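Local coordinates for protein 2-c-methyl-d-erythritol 2,4-cyclodiphosphate synthase (PDB 4C81) that catalyses the ring closure that yields 2-C-methyl-D-erythritol 2,4-cyclodiphosphate, a step of the non-mevalonate isoprenoid pathway of the malaria parasite, at residues Y66-D71 with C173-L178; L80-L85 with A99-Y104; D71-A76 with R103-L108; K139-V144 with S150-K155; K42-T45 with K50-N53. The protein carries 1 engineered substitution. All blocks are in the same frame, centred on the assembly; numbering follows the deposited sequence. Where two conformers were deposited one is given.

Contact 1. Residues Y66-D71 with C173-L178; sequences YHSIVD and CFANIL. With ZN (zinc ion), chain B.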
# COMPACT_ATOMS: atom_id res chain seq x y z
N TYR A 66 13.97 6.45 -4.05
CA TYR A 66 14.15 7.78 -3.45
C TYR A 66 12.91 8.65 -3.58
O TYR A 66 12.53 9.33 -2.62
CB TYR A 66 15.36 8.51 -4.06
CG TYR A 66 16.73 8.11 -3.52
CD1 TYR A 66 16.88 7.24 -2.43
CD2 TYR A 66 17.89 8.65 -4.07
CE1 TYR A 66 18.13 6.91 -1.94
CE2 TYR A 66 19.15 8.32 -3.58
CZ TYR A 66 19.26 7.45 -2.52
OH TYR A 66 20.50 7.12 -2.03
N HIS A 67 12.27 8.62 -4.74
CA HIS A 67 11.08 9.44 -4.98
C HIS A 67 9.92 8.99 -4.09
O HIS A 67 9.25 9.83 -3.47
CB HIS A 67 10.66 9.43 -6.45
CG HIS A 67 11.72 9.91 -7.39
ND1 HIS A 67 11.61 9.80 -8.76
CD2 HIS A 67 12.93 10.48 -7.15
CE1 HIS A 67 12.70 10.28 -9.33
NE2 HIS A 67 13.52 10.71 -8.37
N SER A 68 9.68 7.69 -4.01
CA SER A 68 8.58 7.18 -3.18
C SER A 68 8.85 7.42 -1.69
O SER A 68 7.92 7.72 -0.94
CB SER A 68 8.33 5.69 -3.43
OG SER A 68 9.39 4.89 -2.97
N ILE A 69 10.10 7.31 -1.26
CA ILE A 69 10.47 7.64 0.12
C ILE A 69 10.15 9.11 0.44
O ILE A 69 9.53 9.40 1.47
CB ILE A 69 11.96 7.35 0.41
CG1 ILE A 69 12.20 5.84 0.49
CG2 ILE A 69 12.40 8.00 1.73
CD1 ILE A 69 13.66 5.45 0.42
N VAL A 70 10.54 10.02 -0.45
CA VAL A 70 10.24 11.45 -0.27
C VAL A 70 8.74 11.68 -0.14
O VAL A 70 8.29 12.32 0.82
CB VAL A 70 10.81 12.31 -1.41
CG1 VAL A 70 10.30 13.74 -1.32
CG2 VAL A 70 12.32 12.30 -1.37
N ASP A 71 7.95 11.14 -1.05
CA ASP A 71 6.51 11.34 -1.01
C ASP A 71 5.84 10.65 0.18
O ASP A 71 4.77 11.08 0.62
CB ASP A 71 5.85 10.96 -2.34
CG ASP A 71 6.02 12.04 -3.40
OD1 ASP A 71 6.29 13.22 -3.05
OD2 ASP A 71 5.87 11.72 -4.59
N CYS A 173 7.34 1.30 -7.00
CA CYS A 173 7.76 1.24 -5.61
C CYS A 173 6.64 1.76 -4.71
O CYS A 173 6.01 2.77 -5.03
CB CYS A 173 9.02 2.09 -5.39
SG CYS A 173 9.77 1.88 -3.76
N PHE A 174 6.41 1.05 -3.61
CA PHE A 174 5.60 1.53 -2.50
C PHE A 174 6.50 1.68 -1.28
O PHE A 174 7.14 0.73 -0.87
CB PHE A 174 4.48 0.54 -2.16
CG PHE A 174 3.40 0.48 -3.20
CD1 PHE A 174 3.56 -0.29 -4.33
CD2 PHE A 174 2.23 1.21 -3.04
CE1 PHE A 174 2.57 -0.35 -5.30
CE2 PHE A 174 1.23 1.15 -4.00
CZ PHE A 174 1.40 0.38 -5.14
N ALA A 175 6.56 2.89 -0.73
CA ALA A 175 7.35 3.15 0.47
C ALA A 175 6.40 3.47 1.61
O ALA A 175 5.54 4.33 1.47
CB ALA A 175 8.30 4.31 0.23
N ASN A 176 6.55 2.76 2.73
CA ASN A 176 5.69 2.92 3.89
C ASN A 176 6.53 3.34 5.07
O ASN A 176 7.55 2.73 5.37
CB ASN A 176 4.98 1.61 4.21
CG ASN A 176 4.22 1.07 3.04
OD1 ASN A 176 3.02 1.33 2.89
ND2 ASN A 176 4.90 0.32 2.17
N ILE A 177 6.09 4.39 5.76
CA ILE A 177 6.89 4.99 6.82
C ILE A 177 6.05 5.39 8.03
O ILE A 177 4.86 5.68 7.90
CB ILE A 177 7.65 6.22 6.27
CG1 ILE A 177 8.83 6.58 7.17
CG2 ILE A 177 6.71 7.40 6.04
CD1 ILE A 177 9.78 7.55 6.51
N LEU A 178 6.67 5.37 9.21
CA LEU A 178 6.09 5.96 10.41
C LEU A 178 7.00 7.09 10.85
O LEU A 178 8.22 6.94 10.87
CB LEU A 178 6.00 4.93 11.53
CG LEU A 178 4.94 3.84 11.39
CD1 LEU A 178 5.11 2.84 12.52
CD2 LEU A 178 3.53 4.41 11.37
ZN ZN B . 9.91 9.25 -9.78
O HOH W 1 8.78 10.65 -9.49
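Beside the zinc site of the synthase, Ser68 and Ile69 of helix 64-77 pack on Cys173 and Ala175 of strand 170-181. The helix runs 37° from the strand direction, and the two axes come within 7.3 Å. Ala175 CB is the central bump. Ala175 CB lies 3.4 Å from Ser68 OG and 4.2 Å from Ile69 CG1, so it sits against both residues of the helix turn. Ser68 OG also comes 3.1 Å from Cys173 SG. The hydroxyl is placed between the backbone N and the carbonyl carbon of its own residue (chi1 69°). There it bonds back to the helix, to Ile64 O and Ile65 O, so this buried polar atom has partners within its own helix. The contact joins a helix to the mixed beta sheet of the subunit, on the face that carries Cys173, Ala175 and Ile177. Phe174 points off the other face and meets Phe174 of both neighbouring subunits edge-to-face. One residue before Ser68, His67 binds the zinc ion through ND1 at 2.1 Å. Asp15, His17 and a water complete the set of zinc ligands, and His67 NE2 is hydrogen-bonded to Ser98 OG.

Contact 2. Residues L80-L85 with A99-Y104; sequences LDIGTL and AIFLRY. With CDP (cytidine-5'-diphosphate), chain D.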
# COMPACT_ATOMS: atom_id res chain seq x y z
N LEU A 80 2.60 19.27 0.70
CA LEU A 80 2.38 19.08 -0.73
C LEU A 80 3.49 18.17 -1.25
O LEU A 80 4.61 18.21 -0.76
CB LEU A 80 2.39 20.42 -1.46
CG LEU A 80 1.40 21.49 -0.98
CD1 LEU A 80 1.53 22.75 -1.82
CD2 LEU A 80 -0.03 20.97 -1.01
N ASP A 81 3.16 17.34 -2.24
CA ASP A 81 4.12 16.39 -2.81
C ASP A 81 5.21 17.11 -3.61
O ASP A 81 5.10 18.31 -3.88
CB ASP A 81 3.40 15.35 -3.68
CG ASP A 81 2.70 15.98 -4.88
OD1 ASP A 81 3.35 16.13 -5.93
OD2 ASP A 81 1.50 16.30 -4.76
N ILE A 82 6.25 16.37 -3.99
CA ILE A 82 7.39 16.94 -4.72
C ILE A 82 6.98 17.60 -6.04
O ILE A 82 7.47 18.69 -6.36
CB ILE A 82 8.49 15.88 -5.00
CG1 ILE A 82 9.23 15.54 -3.70
CG2 ILE A 82 9.48 16.37 -6.05
CD1 ILE A 82 9.99 16.72 -3.09
N GLY A 83 6.08 16.96 -6.78
CA GLY A 83 5.56 17.54 -8.02
C GLY A 83 4.88 18.88 -7.83
O GLY A 83 4.97 19.75 -8.69
N THR A 84 4.20 19.06 -6.69
CA THR A 84 3.51 20.30 -6.38
C THR A 84 4.47 21.35 -5.82
O THR A 84 4.40 22.52 -6.19
CB THR A 84 2.38 20.08 -5.36
OG1 THR A 84 1.49 19.05 -5.82
CG2 THR A 84 1.58 21.36 -5.14
N LEU A 85 5.34 20.92 -4.91
CA LEU A 85 6.32 21.81 -4.29
C LEU A 85 7.33 22.35 -5.29
O LEU A 85 7.67 23.54 -5.27
CB LEU A 85 7.07 21.11 -3.15
CG LEU A 85 6.31 20.89 -1.84
CD1 LEU A 85 7.12 20.00 -0.91
CD2 LEU A 85 5.99 22.21 -1.16
N ALA A 99 18.59 14.03 -4.71
CA ALA A 99 19.33 14.42 -3.51
C ALA A 99 18.76 15.70 -2.88
O ALA A 99 18.68 15.81 -1.66
CB ALA A 99 20.81 14.62 -3.84
N ILE A 100 18.38 16.65 -3.73
CA ILE A 100 17.76 17.89 -3.27
C ILE A 100 16.43 17.61 -2.54
O ILE A 100 16.15 18.22 -1.51
CB ILE A 100 17.51 18.87 -4.45
CG1 ILE A 100 18.84 19.40 -5.00
CG2 ILE A 100 16.64 20.04 -4.02
CD1 ILE A 100 18.72 20.10 -6.34
N PHE A 101 15.64 16.68 -3.07
CA PHE A 101 14.35 16.34 -2.47
C PHE A 101 14.48 15.53 -1.19
O PHE A 101 13.69 15.72 -0.26
CB PHE A 101 13.46 15.56 -3.46
CG PHE A 101 13.18 16.29 -4.75
CD1 PHE A 101 12.96 17.67 -4.77
CD2 PHE A 101 13.13 15.59 -5.95
CE1 PHE A 101 12.70 18.33 -5.97
CE2 PHE A 101 12.87 16.24 -7.15
CZ PHE A 101 12.66 17.61 -7.16
N LEU A 102 15.45 14.62 -1.14
CA LEU A 102 15.68 13.82 0.06
C LEU A 102 16.20 14.67 1.22
O LEU A 102 15.84 14.43 2.37
CB LEU A 102 16.65 12.66 -0.22
CG LEU A 102 16.06 11.35 -0.75
CD1 LEU A 102 15.17 10.69 0.29
CD2 LEU A 102 15.30 11.57 -2.05
N ARG A 103 17.04 15.66 0.93
CA ARG A 103 17.53 16.57 1.97
C ARG A 103 16.42 17.48 2.47
O ARG A 103 16.35 17.78 3.66
CB ARG A 103 18.77 17.37 1.53
CG ARG A 103 18.53 18.50 0.53
CD ARG A 103 19.58 19.59 0.67
NE ARG A 103 20.94 19.06 0.60
CZ ARG A 103 21.62 18.83 -0.53
NH1 ARG A 103 21.09 19.08 -1.72
NH2 ARG A 103 22.86 18.34 -0.46
N TYR A 104 15.54 17.92 1.56
CA TYR A 104 14.36 18.69 1.95
C TYR A 104 13.50 17.88 2.92
O TYR A 104 13.10 18.38 3.97
CB TYR A 104 13.52 19.10 0.73
CG TYR A 104 12.18 19.72 1.09
CD1 TYR A 104 12.09 21.05 1.50
CD2 TYR A 104 11.01 18.96 1.05
CE1 TYR A 104 10.87 21.61 1.85
CE2 TYR A 104 9.78 19.52 1.40
CZ TYR A 104 9.72 20.84 1.80
OH TYR A 104 8.51 21.40 2.14
O3B CDP D . 6.75 11.78 -13.77
PB CDP D . 6.50 12.23 -12.23
O1B CDP D . 7.35 11.20 -11.36
O2B CDP D . 6.94 13.63 -11.97
O3A CDP D . 4.96 11.93 -11.85
PA CDP D . 3.70 12.29 -12.80
O1A CDP D . 4.13 12.68 -14.16
O2A CDP D . 2.72 11.20 -12.63
O5' CDP D . 3.09 13.59 -12.07
C5' CDP D . 3.92 14.62 -11.52
C4' CDP D . 3.11 15.47 -10.54
O4' CDP D . 1.87 15.83 -11.19
C3' CDP D . 2.69 14.67 -9.32
O3' CDP D . 3.71 14.70 -8.31
C2' CDP D . 1.46 15.44 -8.86
O2' CDP D . 1.84 16.59 -8.11
C1' CDP D . 0.82 15.89 -10.18
N1 CDP D . -0.34 15.00 -10.50
C2 CDP D . -1.53 15.14 -9.76
O2 CDP D . -1.62 15.98 -8.86
N3 CDP D . -2.61 14.31 -10.04
C4 CDP D . -2.55 13.34 -11.04
N4 CDP D . -3.61 12.58 -11.27
C5 CDP D . -1.38 13.20 -11.78
C6 CDP D . -0.28 14.02 -11.52
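Ile82 lies over one face of the Phe101 ring. Its CG2 methyl stands 3.5 Å from the ring centroid and 9° off the ring normal, a CH-pi contact. CG2 is anti to the backbone N of Ile82, and CG1 is anti to the carbonyl carbon (chi1 -73°). The second torsion then folds CD1 back (chi2 -63°). This brings CD1 to the root of the ring, 3.5 Å from Phe101 CD1, while CG2 takes the centre. Both branches of the isoleucine therefore work on one phenyl group.

One turn further along each helix, Leu85 meets Tyr104. Leu85 CD1 approaches the ring obliquely and lies 3.6 Å from Tyr104 CE2, with the hydroxyl oxygen close by. The two side chains are about perpendicular. Phe86 also packs against both rings, and its ring meets Tyr104 edge-to-face.

The far side of the short helix 82-85 holds the nucleotide. Asp81, described here in one of its two deposited conformers, is the N-cap: Asp81 OD1 accepts from Thr84 N at 3.1 Å, above the carboxylate plane. Asp81 OD1 also accepts from both ribose hydroxyls of CDP, O2' at 2.7 Å and O3' at 2.8 Å, three hydrogen bonds in all. Asp81 OD2 takes the Thr84 OG1 hydroxyl at 2.9 Å and forms a salt bridge with Arg134 of the third subunit. Gly83 CA lies 3.4 Å from CDP O3', a close approach of backbone to sugar. Residues of the third subunit also bind the nucleotide. Asp81, Gly83 and Thr84 form part of the CDP pocket, on its ribose side, at a subunit interface.

Contact 3. Residues D71-A76 with R103-L108; sequences DSILGA and RYARLL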
# COMPACT_ATOMS: atom_id res chain seq x y z
N ASP A 71 7.95 11.14 -1.05
CA ASP A 71 6.51 11.34 -1.01
C ASP A 71 5.84 10.65 0.18
O ASP A 71 4.77 11.08 0.62
CB ASP A 71 5.85 10.96 -2.34
CG ASP A 71 6.02 12.04 -3.40
OD1 ASP A 71 6.29 13.22 -3.05
OD2 ASP A 71 5.87 11.72 -4.59
N SER A 72 6.46 9.59 0.71
CA SER A 72 5.94 8.96 1.93
C SER A 72 6.10 9.90 3.12
O SER A 72 5.20 10.03 3.94
CB SER A 72 6.61 7.60 2.20
OG SER A 72 7.88 7.73 2.83
N ILE A 73 7.25 10.56 3.20
CA ILE A 73 7.53 11.55 4.24
C ILE A 73 6.60 12.77 4.12
O ILE A 73 6.00 13.19 5.11
CB ILE A 73 9.01 12.00 4.20
CG1 ILE A 73 9.92 10.84 4.61
CG2 ILE A 73 9.24 13.20 5.12
CD1 ILE A 73 11.38 11.07 4.32
N LEU A 74 6.50 13.34 2.92
CA LEU A 74 5.61 14.47 2.68
C LEU A 74 4.17 14.08 2.99
O LEU A 74 3.44 14.82 3.65
CB LEU A 74 5.72 14.95 1.23
CG LEU A 74 7.06 15.59 0.85
CD1 LEU A 74 7.09 15.97 -0.62
CD2 LEU A 74 7.30 16.81 1.73
N GLY A 75 3.77 12.90 2.52
CA GLY A 75 2.43 12.40 2.77
C GLY A 75 2.12 12.26 4.25
O GLY A 75 1.05 12.66 4.71
N ALA A 76 3.07 11.71 5.00
CA ALA A 76 2.92 11.54 6.44
C ALA A 76 2.68 12.87 7.16
O ALA A 76 1.88 12.92 8.10
CB ALA A 76 4.14 10.85 7.01
N ARG A 103 17.04 15.66 0.93
CA ARG A 103 17.53 16.57 1.97
C ARG A 103 16.42 17.48 2.47
O ARG A 103 16.35 17.78 3.66
CB ARG A 103 18.77 17.37 1.53
CG ARG A 103 18.53 18.50 0.53
CD ARG A 103 19.58 19.59 0.67
NE ARG A 103 20.94 19.06 0.60
CZ ARG A 103 21.62 18.83 -0.53
NH1 ARG A 103 21.09 19.08 -1.72
NH2 ARG A 103 22.86 18.34 -0.46
N TYR A 104 15.54 17.92 1.56
CA TYR A 104 14.36 18.69 1.95
C TYR A 104 13.50 17.88 2.92
O TYR A 104 13.10 18.38 3.97
CB TYR A 104 13.52 19.10 0.73
CG TYR A 104 12.18 19.72 1.09
CD1 TYR A 104 12.09 21.05 1.50
CD2 TYR A 104 11.01 18.96 1.05
CE1 TYR A 104 10.87 21.61 1.85
CE2 TYR A 104 9.78 19.52 1.40
CZ TYR A 104 9.72 20.84 1.80
OH TYR A 104 8.51 21.40 2.14
N ALA A 105 13.23 16.63 2.55
CA ALA A 105 12.40 15.75 3.37
C ALA A 105 13.01 15.50 4.75
O ALA A 105 12.30 15.53 5.75
CB ALA A 105 12.16 14.43 2.64
N ARG A 106 14.31 15.25 4.79
CA ARG A 106 15.01 15.05 6.06
C ARG A 106 14.86 16.28 6.94
O ARG A 106 14.52 16.17 8.11
CB ARG A 106 16.49 14.76 5.82
CG ARG A 106 17.29 14.50 7.10
CD ARG A 106 18.74 14.18 6.80
NE ARG A 106 19.42 15.27 6.10
CZ ARG A 106 19.89 16.37 6.68
NH1 ARG A 106 19.77 16.57 7.99
NH2 ARG A 106 20.49 17.30 5.94
N LEU A 107 15.12 17.46 6.37
CA LEU A 107 15.05 18.71 7.12
C LEU A 107 13.62 19.09 7.50
O LEU A 107 13.40 19.74 8.53
CB LEU A 107 15.73 19.85 6.35
CG LEU A 107 17.24 19.67 6.19
CD1 LEU A 107 17.80 20.62 5.13
CD2 LEU A 107 17.95 19.86 7.52
N LEU A 108 12.65 18.70 6.68
CA LEU A 108 11.23 18.91 6.98
C LEU A 108 10.80 18.11 8.21
O LEU A 108 10.10 18.63 9.08
CB LEU A 108 10.37 18.51 5.78
CG LEU A 108 8.84 18.53 5.96
CD1 LEU A 108 8.33 19.95 6.13
CD2 LEU A 108 8.16 17.86 4.78
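Ile73 and Leu74 of helix 64-77 fit against Ala105, Tyr104 and Leu108 of helix 97-111. This is a helix-helix packing in the layer that covers one side of the mixed sheet of the subunit. The two helices run in the same general direction, crossing at 33°, with axes 9.7 Å apart.

The smallest side chain marks the closest backbone approach. Ala105 faces Ile73, and their CA atoms are 6.5 Å apart. The alanine methyl is a low bump that rests between the two arms of the isoleucine. Ile73 CD1 lies 3.8 Å from Ala105 CB, and Ile73 CG2 lies 4.0 Å from the same atom. The arms are spread in this way because CG2 is anti to the backbone N while CG1 is anti to the carbonyl carbon (chi1 -68°). Ile73 also packs on Ile177 of strand 170-181.

Leu74 is the larger bump. It was modelled in two conformers, and one is described here. Its CA-CB bond does not point straight at the other helix, but its end turns that way and enters the hollow between Tyr104 and Leu108, one helical turn apart. Leu74 CD2 does the touching on both walls. The leucine crosses both the tyrosine and Leu108 at about a right angle. Ile82 and Leu85 of helix 82-85 also pack on Leu74. On one wall Leu74 CD2 comes against Leu108 CD2, though how closely is doubtful. On the other, Leu74 CD2 meets the Tyr104 ring at an edge, near the ring plane, 3.7 Å from Tyr104 CE2.

Contact 4. Residues K139-V144 with S150-K155; sequences KNISTV and SQISVK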
# COMPACT_ATOMS: atom_id res chain seq x y z
N LYS A 139 22.33 1.23 2.85
CA LYS A 139 23.41 2.13 3.25
C LYS A 139 23.17 3.55 2.73
O LYS A 139 23.34 4.52 3.46
CB LYS A 139 24.76 1.61 2.74
CG LYS A 139 25.97 2.43 3.19
CD LYS A 139 27.27 1.81 2.74
CE LYS A 139 28.46 2.66 3.14
NZ LYS A 139 29.76 2.06 2.71
N ASN A 140 22.75 3.65 1.47
CA ASN A 140 22.46 4.94 0.85
C ASN A 140 21.29 5.66 1.53
O ASN A 140 21.38 6.85 1.81
CB ASN A 140 22.15 4.76 -0.64
CG ASN A 140 23.38 4.42 -1.46
OD1 ASN A 140 24.52 4.49 -0.98
ND2 ASN A 140 23.17 4.06 -2.73
N ILE A 141 20.21 4.93 1.79
CA ILE A 141 19.05 5.51 2.47
C ILE A 141 19.40 5.99 3.89
O ILE A 141 18.98 7.07 4.31
CB ILE A 141 17.87 4.52 2.54
CG1 ILE A 141 17.33 4.23 1.14
CG2 ILE A 141 16.75 5.06 3.42
CD1 ILE A 141 16.43 3.01 1.08
N SER A 142 20.17 5.17 4.61
CA SER A 142 20.59 5.51 5.97
C SER A 142 21.42 6.80 5.99
O SER A 142 21.26 7.63 6.88
CB SER A 142 21.38 4.36 6.61
OG SER A 142 22.54 4.06 5.86
N THR A 143 22.28 6.95 4.99
CA THR A 143 23.15 8.12 4.88
C THR A 143 22.37 9.40 4.56
O THR A 143 22.57 10.43 5.22
CB THR A 143 24.23 7.92 3.79
OG1 THR A 143 25.02 6.76 4.11
CG2 THR A 143 25.14 9.14 3.69
N VAL A 144 21.47 9.33 3.58
CA VAL A 144 20.75 10.50 3.10
C VAL A 144 19.66 10.96 4.08
O VAL A 144 19.32 12.14 4.12
CB VAL A 144 20.12 10.26 1.70
CG1 VAL A 144 19.53 11.55 1.15
CG2 VAL A 144 21.16 9.71 0.73
N SER A 150 19.04 -0.35 10.74
CA SER A 150 18.01 -1.17 11.38
C SER A 150 16.60 -0.59 11.26
O SER A 150 15.62 -1.27 11.57
CB SER A 150 18.34 -1.39 12.86
OG SER A 150 18.18 -0.19 13.60
N GLN A 151 16.49 0.67 10.83
CA GLN A 151 15.20 1.32 10.61
C GLN A 151 14.71 1.21 9.16
O GLN A 151 13.68 1.80 8.83
CB GLN A 151 15.28 2.79 11.00
CG GLN A 151 15.55 3.02 12.48
CD GLN A 151 15.91 4.46 12.80
OE1 GLN A 151 17.09 4.79 12.94
NE2 GLN A 151 14.91 5.32 12.91
N ILE A 152 15.43 0.48 8.32
CA ILE A 152 15.15 0.41 6.88
C ILE A 152 14.97 -1.03 6.39
O ILE A 152 15.78 -1.91 6.70
CB ILE A 152 16.29 1.06 6.06
CG1 ILE A 152 16.55 2.49 6.53
CG2 ILE A 152 15.95 1.04 4.57
CD1 ILE A 152 17.82 3.08 5.96
N SER A 153 13.92 -1.25 5.61
CA SER A 153 13.70 -2.50 4.89
C SER A 153 13.46 -2.17 3.42
O SER A 153 12.72 -1.25 3.10
CB SER A 153 12.49 -3.24 5.44
OG SER A 153 12.10 -4.30 4.58
N VAL A 154 14.11 -2.94 2.54
CA VAL A 154 13.83 -2.87 1.11
C VAL A 154 13.73 -4.29 0.55
O VAL A 154 14.60 -5.14 0.80
CB VAL A 154 14.89 -2.05 0.34
CG1 VAL A 154 16.27 -2.68 0.45
CG2 VAL A 154 14.49 -1.89 -1.12
N LYS A 155 12.64 -4.55 -0.18
CA LYS A 155 12.32 -5.88 -0.70
C LYS A 155 11.85 -5.73 -2.14
O LYS A 155 11.22 -4.72 -2.49
CB LYS A 155 11.21 -6.53 0.13
CG LYS A 155 11.25 -6.23 1.62
CD LYS A 155 10.27 -7.10 2.42
CE LYS A 155 8.82 -6.72 2.19
NZ LYS A 155 8.47 -5.36 2.69
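The segment 139-144 is regular helix, while 150-155 passes from a short 3-10 turn into strand 152-157. The helix faces the start of the strand, and the nearest CA atoms, those of Ser142 and Ile152, are 7.5 Å apart. No hydrogen bond crosses between the segments; the contact is apolar, with Ile152 at its centre.

Ile152 reaches from the strand to the helix. Its CG1 is anti to the carbonyl carbon and the chain then extends (chi2 169°), which carries CD1 onto the helix surface. There CD1 lies 3.4 Å from Ile141 CG2, a tight pair of methyls. It is equally near the backbone, 3.4 Å from Ser142 N, and 3.8 Å from Ser142 CB. The other arms pair more loosely, with Ile141 CD1 4.0 Å from Ile152 CG2. The two isoleucines meet at a slant.

Strand 114-124, helix 130-145 and strand 152-157 form a beta-alpha-beta unit, with the two strands parallel and adjacent in the sheet. This contact lies where the chain returns from the helix into the second strand. Ile121 and Val119 of the first strand also touch Ile141 and Ile152, respectively.

Within the helix, Lys139 O accepts three bonds: from Thr143 N, from Ser142 OG at 2.6 Å and from Thr143 OG1 at 2.9 Å. Ser142 OG is also hydrogen-bonded to Ile138 O. The serine hydroxyl comes from above the carbonyl plane, and the threonine hydroxyl is tilted 32° from it. On the other face of strand 152-157, Lys155 NZ makes a salt bridge with Asp120 and bonds to Gln12 O of the second subunit.

Contact 5. Residues K42-T45 with K50-N53; sequences KTLT and KINN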
# COMPACT_ATOMS: atom_id res chain seq x y z
N LYS A 42 18.60 7.27 -20.42
CA LYS A 42 19.47 7.45 -19.26
C LYS A 42 19.55 6.15 -18.45
O LYS A 42 18.58 5.41 -18.37
CB LYS A 42 18.96 8.59 -18.38
CG LYS A 42 19.99 9.12 -17.38
CD LYS A 42 19.35 9.94 -16.27
CE LYS A 42 18.67 11.21 -16.78
NZ LYS A 42 17.28 10.96 -17.27
N THR A 43 20.71 5.90 -17.84
CA THR A 43 20.90 4.73 -16.98
C THR A 43 20.06 4.84 -15.70
O THR A 43 20.06 5.88 -15.04
CB THR A 43 22.40 4.54 -16.60
OG1 THR A 43 22.54 3.40 -15.75
CG2 THR A 43 22.96 5.77 -15.90
N LEU A 44 19.35 3.77 -15.36
CA LEU A 44 18.51 3.73 -14.15
C LEU A 44 19.34 3.83 -12.87
O LEU A 44 20.40 3.21 -12.74
CB LEU A 44 17.68 2.43 -14.11
CG LEU A 44 16.86 2.15 -12.84
CD1 LEU A 44 15.74 3.17 -12.68
CD2 LEU A 44 16.31 0.74 -12.86
N THR A 45 18.84 4.62 -11.92
CA THR A 45 19.37 4.67 -10.56
C THR A 45 18.26 4.21 -9.63
O THR A 45 17.11 4.64 -9.77
CB THR A 45 19.80 6.09 -10.17
OG1 THR A 45 20.72 6.60 -11.14
CG2 THR A 45 20.45 6.10 -8.79
N LYS A 50 23.44 2.74 -9.22
CA LYS A 50 23.35 2.67 -10.67
C LYS A 50 23.10 1.24 -11.13
O LYS A 50 23.74 0.30 -10.64
CB LYS A 50 24.64 3.20 -11.32
CG LYS A 50 24.87 4.69 -11.13
CD LYS A 50 23.96 5.51 -12.02
CE LYS A 50 24.27 7.00 -11.90
NZ LYS A 50 23.46 7.81 -12.85
N ILE A 51 22.16 1.08 -12.06
CA ILE A 51 21.79 -0.21 -12.62
C ILE A 51 22.21 -0.20 -14.09
O ILE A 51 21.49 0.31 -14.95
CB ILE A 51 20.27 -0.48 -12.51
CG1 ILE A 51 19.75 -0.15 -11.10
CG2 ILE A 51 19.96 -1.92 -12.85
CD1 ILE A 51 20.44 -0.91 -9.99
N ASN A 52 23.38 -0.76 -14.37
CA ASN A 52 24.04 -0.56 -15.66
C ASN A 52 23.38 -1.25 -16.85
O ASN A 52 23.63 -0.88 -17.99
CB ASN A 52 25.52 -0.98 -15.57
CG ASN A 52 26.29 -0.19 -14.51
OD1 ASN A 52 25.92 0.94 -14.17
ND2 ASN A 52 27.36 -0.78 -14.00
N ASN A 53 22.54 -2.25 -16.59
CA ASN A 53 21.86 -3.01 -17.65
C ASN A 53 20.40 -2.59 -17.89
O ASN A 53 19.68 -3.27 -18.63
CB ASN A 53 21.95 -4.52 -17.38
CG ASN A 53 21.01 -5.00 -16.27
OD1 ASN A 53 20.36 -6.04 -16.42
ND2 ASN A 53 20.94 -4.26 -15.18
O HOH W 2 22.23 1.75 -18.28
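Lys50 lies across Thr43 and Thr45 on one face of a small antiparallel pair. From CB the chain leaves with CG anti to the carbonyl carbon, then bends at the next bond (chi2 -75°) and turns back over the opposite strand. CD is the first atom to meet it, 3.5 Å from Thr45 OG1 and 4.0 Å from Thr43 CG2. CE continues past the same hydroxyl at 3.7 Å. At the tip, NZ gives Thr45 OG1 a weak hydrogen bond of 3.4 Å and lies 3.7 Å from Thr43 CG2.

On the other face of the pair, Leu44 and Ile51 lie side by side and point the same way. Leu44 CD2 is 4.0 Å from Ile51 CG1. The strands are joined by Ile51 N to Leu44 O, 2.8 Å long and fairly straight at 164°. Thr45 and Lys50 are a non-hydrogen-bonded pair. At the other end a water links Thr43 OG1 to Asn52 O, where the chain turns a corner. Leu44 also packs on Val54 and Val56 of strand 54-57. This is a beta hairpin, strands 43-46 and 49-51, at the periphery of the subunit.

How the contacts relate
Along the chain, contact 5 closes first. Contact 1 then opens, and its loop encloses contacts 2, 3 and 4. Contacts 1 and 3 share helix 64-77 and Asp71, with centres about 9 Å apart. Contacts 2 and 3 share helix 97-111, with centres about 7 Å apart. Asp71 OD1 is probably hydrogen-bonded to Ile82 N, tying the first helix to contact 2. Contact 4 reaches the same sheet as contact 1, about 11 Å away between centres, and Ile69 touches Ile141. Contacts 1 to 4 form one touching set of helices packed on the sheet and on each other, beside the zinc and CDP sites. Contact 5 stands apart, its centre about 20 Å from that of contact 1.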